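Local coordinates for Blr3880 protein (Bradyrhizobium japonicum, PDB 2OOD) that probably catalyses the zinc-dependent hydrolytic deamination of guanine to xanthine and ammonia, a step of purine breakdown, at residues Phe323-Gly328 with Ile336-Asp341. Sequence-based numbering, arbitrary orientation.
Sequences FGTDVG and ISVLDD. With ZN (zinc ion), chain B; GUN (guanine), chain C.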
# COMPACT_ATOMS: atom_id res chain seq x y z
N PHE A 323 -5.69 -3.07 15.44
CA PHE A 323 -5.17 -2.35 14.28
C PHE A 323 -6.26 -1.43 13.77
O PHE A 323 -7.43 -1.63 14.08
CB PHE A 323 -4.73 -3.32 13.19
CG PHE A 323 -3.41 -3.98 13.46
CD1 PHE A 323 -2.80 -3.88 14.71
CD2 PHE A 323 -2.77 -4.71 12.47
CE1 PHE A 323 -1.58 -4.49 14.96
CE2 PHE A 323 -1.54 -5.33 12.72
CZ PHE A 323 -0.95 -5.21 13.97
N GLY A 324 -5.89 -0.43 12.99
CA GLY A 324 -6.90 0.48 12.49
C GLY A 324 -6.67 0.99 11.09
O GLY A 324 -5.53 1.13 10.66
N THR A 325 -7.75 1.27 10.37
CA THR A 325 -7.66 1.79 9.01
C THR A 325 -7.45 3.29 9.11
O THR A 325 -6.56 3.86 8.49
CB THR A 325 -8.97 1.55 8.21
OG1 THR A 325 -10.08 2.02 8.98
CG2 THR A 325 -9.15 0.07 7.90
N ASP A 326 -8.29 3.90 9.93
CA ASP A 326 -8.28 5.34 10.15
C ASP A 326 -8.70 6.06 8.88
O ASP A 326 -8.07 7.05 8.49
CB ASP A 326 -6.90 5.81 10.58
CG ASP A 326 -6.92 7.23 11.11
OD1 ASP A 326 -7.82 7.50 11.94
OD2 ASP A 326 -6.05 8.05 10.74
N VAL A 327 -9.76 5.58 8.24
CA VAL A 327 -10.23 6.20 7.01
C VAL A 327 -10.36 7.71 7.15
O VAL A 327 -11.00 8.25 8.05
CB VAL A 327 -11.55 5.59 6.52
CG1 VAL A 327 -12.19 6.49 5.48
CG2 VAL A 327 -11.28 4.24 5.91
N GLY A 328 -9.72 8.38 6.21
CA GLY A 328 -9.64 9.81 6.17
C GLY A 328 -8.14 9.90 6.12
O GLY A 328 -7.55 10.09 5.06
N ILE A 336 -7.27 -5.75 5.37
CA ILE A 336 -6.29 -6.51 4.60
C ILE A 336 -5.26 -5.52 4.06
O ILE A 336 -4.07 -5.82 4.03
CB ILE A 336 -6.97 -7.25 3.43
CG1 ILE A 336 -7.94 -8.29 3.98
CG2 ILE A 336 -5.94 -7.92 2.55
CD1 ILE A 336 -8.71 -8.98 2.91
N SER A 337 -5.73 -4.35 3.65
CA SER A 337 -4.85 -3.31 3.13
C SER A 337 -4.04 -2.72 4.27
O SER A 337 -2.90 -2.29 4.07
CB SER A 337 -5.66 -2.20 2.46
OG SER A 337 -6.32 -2.67 1.31
N VAL A 338 -4.64 -2.69 5.45
CA VAL A 338 -3.97 -2.17 6.64
C VAL A 338 -2.80 -3.08 7.00
O VAL A 338 -1.74 -2.60 7.39
CB VAL A 338 -4.94 -2.10 7.85
CG1 VAL A 338 -4.16 -1.86 9.13
CG2 VAL A 338 -5.95 -0.99 7.64
N LEU A 339 -3.00 -4.40 6.86
CA LEU A 339 -1.96 -5.37 7.17
C LEU A 339 -0.79 -5.24 6.20
O LEU A 339 0.36 -5.49 6.58
CB LEU A 339 -2.52 -6.80 7.14
CG LEU A 339 -3.42 -7.17 8.33
CD1 LEU A 339 -4.07 -8.53 8.10
CD2 LEU A 339 -2.59 -7.17 9.61
N ASP A 340 -1.07 -4.84 4.97
CA ASP A 340 -0.03 -4.65 3.96
C ASP A 340 0.95 -3.57 4.44
O ASP A 340 2.16 -3.78 4.45
CB ASP A 340 -0.66 -4.25 2.62
CG ASP A 340 0.36 -3.71 1.63
OD1 ASP A 340 1.46 -4.28 1.52
OD2 ASP A 340 0.07 -2.71 0.95
N ASP A 341 0.42 -2.42 4.83
CA ASP A 341 1.26 -1.33 5.31
C ASP A 341 1.80 -1.64 6.70
O ASP A 341 2.88 -1.18 7.06
CB ASP A 341 0.48 -0.01 5.34
CG ASP A 341 0.34 0.62 3.96
OD1 ASP A 341 0.91 0.08 2.98
OD2 ASP A 341 -0.34 1.66 3.86
ZN ZN B . -8.32 9.11 13.78
N9 GUN C . -7.40 13.59 15.77
C8 GUN C . -6.97 14.87 15.61
N7 GUN C . -6.26 14.98 14.52
C5 GUN C . -6.19 13.78 13.91
C6 GUN C . -5.57 13.29 12.71
O6 GUN C . -4.92 14.04 11.97
N1 GUN C . -5.72 11.95 12.39
C2 GUN C . -6.45 11.10 13.22
N2 GUN C . -6.60 9.76 12.87
N3 GUN C . -7.03 11.54 14.32
C4 GUN C . -6.92 12.85 14.71
O HOH W 1 -8.11 9.54 11.28
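Val338 turns its forked side chain from the helix onto the backbone of Gly324 and Thr325, and each methyl has its own partner. With CG1 anti to the backbone N (chi1 167°), that methyl lies 3.6 Å from Gly324 O, while CG2 meets the methyl of Thr325, 3.4 Å from CG2 to CG2. The compact beta-branch of valine suits a place where the helix comes close to the chain, with 5.9 Å between the CA atoms of Thr325 and Val338. Thr325 divides its two branches: CG2 faces the helix, whereas OG1 is hydrogen-bonded to Asp77, so threonine serves apolar and polar neighbours at once. The next residue of the helix, Leu339, reaches with CD2 to the edge of the Phe323 ring, near its plane, 3.8 Å from CE2. The flat phenyl suits this buried position because its rim takes up the leucine methyl while the ring also packs edge-to-face with Phe294.

Directly after Thr325, Asp326 extends away from the helix and places OD1 2.5 Å from the zinc ion, whose other protein ligands are His79, His81 and His234. Its OD2 is hydrogen-bonded to Ser298, which helps fix the carboxylate's rotation. An aspartate carrying metal just beyond the last barrel strand is characteristic of the amidohydrolase TIM barrel.

The contact thus packs the end of strand 320-323 and the loop after it against helix 335-352. Strand 70-81 adjoins Thr325 through Ile80, Pro296 of helix 296-301 touches Val338, and helix 434-447 meets Leu339 through Met445.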